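Local coordinates for protein ADP/ATP-dependent NAD(P)H-hydrate dehydratase (Bacillus subtilis, PDB 3RPZ) that catalyses the ADP- or ATP-dependent dehydration of NADH and NADPH hydrates, returning the damaged cofactors to their usable reduced forms, at residues G227-H232 with K236-N241; G247-L252 with P272-R277. All coordinates share one frame; numbering follows the deposited sequence. Where two conformers were deposited one is given.

Contact 1: residues G227-H232 with K236-N241; sequences GMLCCH and KHAVLN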
loop_
_atom_site.group_PDB
_atom_site.type_symbol
_atom_site.label_atom_id
_atom_site.label_comp_id
_atom_site.label_asym_id
_atom_site.label_seq_id
_atom_site.Cartn_x
_atom_site.Cartn_y
_atom_site.Cartn_z
ATOM N N GLY A 227 -19.303 -8.242 9.228
ATOM C CA GLY A 227 -19.951 -7.134 8.541
ATOM C C GLY A 227 -21.361 -7.482 8.086
ATOM O O GLY A 227 -22.301 -6.672 8.240
ATOM N N MET A 228 -21.558 -8.679 7.520
ATOM C CA MET A 228 -22.893 -9.019 7.034
ATOM C C MET A 228 -23.924 -9.096 8.143
ATOM O O MET A 228 -25.090 -8.737 7.964
ATOM C CB MET A 228 -22.858 -10.227 6.105
ATOM C CG MET A 228 -22.357 -9.746 4.572
ATOM S SD MET A 228 -22.413 -11.218 3.603
ATOM C CE MET A 228 -21.120 -10.687 2.489
ATOM N N LEU A 229 -23.498 -9.470 9.334
ATOM C CA LEU A 229 -24.409 -9.474 10.509
ATOM C C LEU A 229 -24.933 -8.084 10.822
ATOM O O LEU A 229 -25.984 -7.929 11.477
ATOM C CB LEU A 229 -23.706 -10.031 11.747
ATOM C CG LEU A 229 -23.508 -11.543 11.761
ATOM C CD1 LEU A 229 -22.455 -11.900 12.820
ATOM C CD2 LEU A 229 -24.850 -12.259 12.025
ATOM N N CYS A 230 -24.157 -7.068 10.444
ATOM C CA CYS A 230 -24.551 -5.689 10.709
ATOM C C CYS A 230 -25.551 -5.133 9.729
ATOM O O CYS A 230 -26.297 -4.190 10.054
ATOM C CB CYS A 230 -23.302 -4.784 10.754
ATOM S SG CYS A 230 -22.206 -5.161 12.128
ATOM N N CYS A 231 -25.627 -5.659 8.517
ATOM C CA CYS A 231 -26.525 -5.107 7.484
ATOM C C CYS A 231 -27.691 -6.002 7.125
ATOM O O CYS A 231 -28.643 -5.525 6.507
ATOM C CB CYS A 231 -25.763 -4.711 6.232
ATOM S SG CYS A 231 -24.833 -6.015 5.391
ATOM N N HIS A 232 -27.664 -7.272 7.547
ATOM C CA HIS A 232 -28.800 -8.157 7.332
ATOM C C HIS A 232 -29.730 -8.141 8.538
ATOM O O HIS A 232 -29.252 -8.324 9.641
ATOM C CB HIS A 232 -28.368 -9.624 7.119
ATOM C CG HIS A 232 -27.683 -9.913 5.816
ATOM N ND1 HIS A 232 -26.440 -9.420 5.481
ATOM C CD2 HIS A 232 -28.085 -10.648 4.742
ATOM C CE1 HIS A 232 -26.094 -9.882 4.286
ATOM N NE2 HIS A 232 -27.084 -10.613 3.808
ATOM N N LYS A 236 -29.167 -15.378 10.157
ATOM C CA LYS A 236 -28.966 -16.601 9.378
ATOM C C LYS A 236 -28.527 -16.279 7.944
ATOM O O LYS A 236 -27.638 -16.898 7.385
ATOM C CB LYS A 236 -30.206 -17.502 9.336
ATOM C CG LYS A 236 -30.566 -18.080 10.665
ATOM C CD LYS A 236 -31.710 -19.104 10.379
ATOM C CE LYS A 236 -31.992 -19.974 11.516
ATOM N NZ LYS A 236 -33.191 -20.801 11.115
ATOM N N HIS A 237 -29.209 -15.304 7.351
ATOM C CA HIS A 237 -28.891 -14.885 5.995
ATOM C C HIS A 237 -27.541 -14.260 5.906
ATOM O O HIS A 237 -26.824 -14.418 4.923
ATOM C CB HIS A 237 -29.946 -13.904 5.485
ATOM C CG HIS A 237 -31.301 -14.491 5.404
ATOM N ND1 HIS A 237 -32.430 -13.704 5.298
ATOM C CD2 HIS A 237 -31.709 -15.772 5.415
ATOM C CE1 HIS A 237 -33.487 -14.508 5.272
ATOM N NE2 HIS A 237 -33.089 -15.765 5.316
ATOM N N ALA A 238 -27.168 -13.494 6.940
ATOM C CA ALA A 238 -25.850 -12.905 6.974
ATOM C C ALA A 238 -24.748 -13.965 6.884
ATOM O O ALA A 238 -23.808 -13.841 6.100
ATOM C CB ALA A 238 -25.641 -12.105 8.266
ATOM N N VAL A 239 -24.860 -15.040 7.678
ATOM C CA VAL A 239 -23.873 -16.118 7.680
ATOM C C VAL A 239 -23.843 -16.804 6.316
ATOM O O VAL A 239 -22.796 -16.994 5.700
ATOM C CB VAL A 239 -24.155 -17.123 8.801
ATOM C CG1 VAL A 239 -23.166 -18.303 8.705
ATOM C CG2 VAL A 239 -24.042 -16.459 10.169
ATOM N N LEU A 240 -25.021 -17.154 5.827
ATOM C CA LEU A 240 -25.121 -17.892 4.552
ATOM C C LEU A 240 -24.607 -17.074 3.365
ATOM O O LEU A 240 -23.859 -17.573 2.519
ATOM C CB LEU A 240 -26.584 -18.331 4.292
ATOM C CG LEU A 240 -27.069 -19.399 5.266
ATOM C CD1 LEU A 240 -28.615 -19.342 5.331
ATOM C CD2 LEU A 240 -26.571 -20.754 4.838
ATOM N N ASN A 241 -24.947 -15.789 3.332
ATOM C CA ASN A 241 -24.469 -14.912 2.263
ATOM C C ASN A 241 -22.990 -14.625 2.347
ATOM O O ASN A 241 -22.351 -14.494 1.310
ATOM C CB ASN A 241 -25.268 -13.615 2.181
ATOM C CG ASN A 241 -26.717 -13.864 1.668
ATOM O OD1 ASN A 241 -26.964 -14.883 0.988
ATOM N ND2 ASN A 241 -27.658 -12.959 1.961
#
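The imidazole of His-232 lies with one face over the backbone of Ala-238: Ala-238 CA sits 3.7 Å from the ring centroid, almost directly over the ring centre, a CH-pi contact. At the edge of the same ring, Asn-241 ND2 donates to His-232 NE2 over 3.0 Å in a nearly straight bond (173°). The acceptor lies in the amide plane of Asn-241, whereas the donor stands somewhat out of the imidazole plane; ring and amide planes are 48° apart. With NE2 accepting, the ring proton is on ND1, and His-232 ND1 donates a hydrogen bond to Met-228 O at 2.9 Å, coming in from above the carbonyl plane at a bent angle. That carbonyl also receives the backbone N of Cys-231 and of His-232, so Met-228 O takes three donors. The whole forms a helical hairpin: a short connection reverses the chain, and helix 235-256 returns at 142° to its predecessor, the local axes 8.1 Å apart. Such close passage rests on Ala-238, whose CB comes within 3.4 Å of Met-228 O and is also met by Leu-229 CD2 at 3.8 Å. The chain of Met-228, extended beyond CG, runs alongside helix 235-256 and brings SD to 3.7 Å from Asn-241 C. A phenylalanine in place of His-232 would probably leave Asn-241 ND2 without this acceptor and Met-228 O without its side-chain donor, weakening the tie between the helices. Further out, Trp-9 NE1 donates to Asn-241 OD1 and Thr-17 OG1 bonds to ND2, fixing how the amide is turned, while Pro-19 packs on His-232.

Contact 2: residues G247-L252 with P272-R277; sequences GACAEL and PRVWKR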
loop_
_atom_site.group_PDB
_atom_site.type_symbol
_atom_site.label_atom_id
_atom_site.label_comp_id
_atom_site.label_asym_id
_atom_site.label_seq_id
_atom_site.Cartn_x
_atom_site.Cartn_y
_atom_site.Cartn_z
ATOM N N GLY A 247 -16.872 -17.563 -1.296
ATOM C CA GLY A 247 -16.528 -18.543 -2.321
ATOM C C GLY A 247 -16.667 -17.976 -3.721
ATOM O O GLY A 247 -15.848 -18.255 -4.604
ATOM N N ALA A 248 -17.704 -17.174 -3.973
ATOM C CA ALA A 248 -17.917 -16.564 -5.281
ATOM C C ALA A 248 -16.751 -15.668 -5.685
ATOM O O ALA A 248 -16.439 -15.556 -6.870
ATOM C CB ALA A 248 -19.247 -15.802 -5.315
ATOM N N CYS A 249 -16.126 -15.012 -4.718
ATOM C CA CYS A 249 -14.974 -14.165 -5.015
ATOM C C CYS A 249 -13.826 -14.982 -5.558
ATOM O O CYS A 249 -13.131 -14.549 -6.495
ATOM C CB CYS A 249 -14.536 -13.384 -3.791
ATOM S SG CYS A 249 -15.698 -12.055 -3.306
ATOM N N ALA A 250 -13.573 -16.163 -4.975
ATOM C CA ALA A 250 -12.550 -17.055 -5.507
ATOM C C ALA A 250 -12.887 -17.559 -6.891
ATOM O O ALA A 250 -11.990 -17.711 -7.719
ATOM C CB ALA A 250 -12.358 -18.236 -4.543
ATOM N N GLU A 251 -14.151 -17.797 -7.168
ATOM C CA GLU A 251 -14.534 -18.241 -8.513
ATOM C C GLU A 251 -14.346 -17.140 -9.538
ATOM O O GLU A 251 -13.920 -17.438 -10.656
ATOM C CB GLU A 251 -15.968 -18.751 -8.537
ATOM C CG GLU A 251 -16.163 -19.980 -7.683
ATOM C CD GLU A 251 -17.564 -20.526 -7.678
ATOM O OE1 GLU A 251 -18.377 -20.126 -8.556
ATOM O OE2 GLU A 251 -17.827 -21.463 -6.929
ATOM N N LEU A 252 -14.629 -15.884 -9.206
ATOM C CA LEU A 252 -14.313 -14.760 -10.090
ATOM C C LEU A 252 -12.838 -14.739 -10.369
ATOM O O LEU A 252 -12.406 -14.627 -11.514
ATOM C CB LEU A 252 -14.720 -13.409 -9.476
ATOM C CG LEU A 252 -14.406 -12.159 -10.327
ATOM C CD1 LEU A 252 -12.948 -11.718 -10.286
ATOM C CD2 LEU A 252 -14.858 -12.344 -11.795
ATOM N N PRO A 272 -16.543 -6.191 -3.883
ATOM C CA PRO A 272 -17.440 -5.104 -4.377
ATOM C C PRO A 272 -18.146 -5.404 -5.692
ATOM O O PRO A 272 -19.341 -5.171 -5.817
ATOM C CB PRO A 272 -16.485 -3.906 -4.476
ATOM C CG PRO A 272 -15.498 -4.132 -3.367
ATOM C CD PRO A 272 -15.257 -5.648 -3.450
ATOM N N ARG A 273 -17.402 -5.951 -6.655
ATOM C CA ARG A 273 -17.948 -6.253 -7.967
ATOM C C ARG A 273 -18.795 -7.529 -7.926
ATOM O O ARG A 273 -19.835 -7.607 -8.619
ATOM C CB ARG A 273 -16.840 -6.358 -9.017
ATOM C CG ARG A 273 -16.327 -5.032 -9.490
ATOM C CD ARG A 273 -15.260 -5.178 -10.633
ATOM N NE ARG A 273 -14.817 -3.844 -11.044
ATOM C CZ ARG A 273 -15.415 -3.100 -11.958
ATOM N NH1 ARG A 273 -16.486 -3.554 -12.606
ATOM N NH2 ARG A 273 -14.934 -1.889 -12.232
ATOM N N VAL A 274 -18.352 -8.506 -7.154
ATOM C CA VAL A 274 -19.112 -9.743 -7.039
ATOM C C VAL A 274 -20.461 -9.505 -6.390
ATOM O O VAL A 274 -21.503 -9.930 -6.904
ATOM C CB VAL A 274 -18.299 -10.787 -6.330
ATOM C CG1 VAL A 274 -19.154 -12.000 -5.920
ATOM C CG2 VAL A 274 -17.107 -11.241 -7.197
ATOM N N TRP A 275 -20.504 -8.757 -5.306
ATOM C CA TRP A 275 -21.745 -8.491 -4.621
ATOM C C TRP A 275 -22.692 -7.733 -5.550
ATOM O O TRP A 275 -23.879 -8.027 -5.594
ATOM C CB TRP A 275 -21.443 -7.705 -3.317
ATOM C CG TRP A 275 -22.555 -7.478 -2.343
ATOM C CD1 TRP A 275 -23.879 -7.330 -2.569
ATOM C CD2 TRP A 275 -22.370 -7.385 -0.943
ATOM N NE1 TRP A 275 -24.565 -7.107 -1.375
ATOM C CE2 TRP A 275 -23.639 -7.152 -0.363
ATOM C CE3 TRP A 275 -21.252 -7.462 -0.132
ATOM C CZ2 TRP A 275 -23.796 -6.995 1.034
ATOM C CZ3 TRP A 275 -21.415 -7.311 1.229
ATOM C CH2 TRP A 275 -22.673 -7.074 1.785
ATOM N N LYS A 276 -22.215 -6.784 -6.346
ATOM C CA LYS A 276 -23.074 -6.060 -7.282
ATOM C C LYS A 276 -23.841 -7.000 -8.242
ATOM O O LYS A 276 -24.971 -6.724 -8.564
ATOM C CB LYS A 276 -22.227 -5.087 -8.078
ATOM C CG LYS A 276 -22.935 -4.235 -9.145
ATOM C CD LYS A 276 -23.854 -3.170 -8.491
ATOM C CE LYS A 276 -24.621 -2.343 -9.534
ATOM N NZ LYS A 276 -25.492 -1.327 -8.896
ATOM N N ARG A 277 -23.196 -8.082 -8.639
ATOM C CA ARG A 277 -23.776 -9.065 -9.567
ATOM C C ARG A 277 -25.034 -9.694 -9.026
ATOM O O ARG A 277 -25.890 -10.177 -9.800
ATOM C CB ARG A 277 -22.785 -10.191 -9.847
ATOM C CG ARG A 277 -23.304 -11.198 -10.881
ATOM C CD ARG A 277 -22.159 -11.976 -11.479
ATOM N NE ARG A 277 -21.932 -13.243 -10.801
ATOM C CZ ARG A 277 -22.769 -14.273 -10.853
ATOM N NH1 ARG A 277 -23.914 -14.169 -11.511
ATOM N NH2 ARG A 277 -22.477 -15.400 -10.226
#
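Val-274 is directed toward segment 247-252 and divides its isopropyl group among three neighbours. Its CG1, anti to the backbone N (chi1 168°), meets Ala-248 CB at 3.9 Å; CG2, beside that N, meets Leu-252 CB at the same 3.9 Å. Between these methyls, Val-274 CB faces Cys-249 SG at 4.2 Å. Ala-248 and Leu-252, one helical turn apart, thus each take one branch of the valine. With SG anti to its carbonyl carbon (chi1 -71°), the Cys-249 thiol reaches helix 264-277, where it also packs on Ile-270 and Leu-271. The local helix axes pass 9.7 Å apart at 108°, a steep crossing that confines the touch to a small patch: 156 Å² is buried, both sides summed. Here the C-terminal helix of the chain packs over the C-terminal half of helix 235-256.

Other residues of the two segments face elsewhere. Glu-251 OE2 accepts from the backbone N of Gly-208, a residue of the AMP pocket, whereas Arg-273 forms a salt bridge with Glu-256 of the second subunit and Trp-275 meets the ring of its His-260. No hydrogen bond or salt bridge joins 247-252 to 272-277, so this helix crossing depends on the fit of apolar surfaces, with Glu-251 reaching toward the nucleotide site and Arg-273 toward the second subunit.

Contacts 1 and 2 share helix 235-256 and follow one another along it: helix 217-231 packs near its start, helix 264-277 over its C-terminal half. Their centres lie 16 Å apart, yet they touch through side chains, Met-228 CE reaching Trp-275 CZ3 at 3.6 Å, so the helices before and after the shared one meet as well. Neither contact binds nucleotide directly. The side chain of Met-228 in contact 1 is about 13 Å from a bound AMP and that of Cys-249 in contact 2 about 11 Å, while His-246 of the AMP pocket lies between 236-241 and 247-252 on the shared helix. Contact 1 is buried, whereas contact 2 adjoins the second subunit.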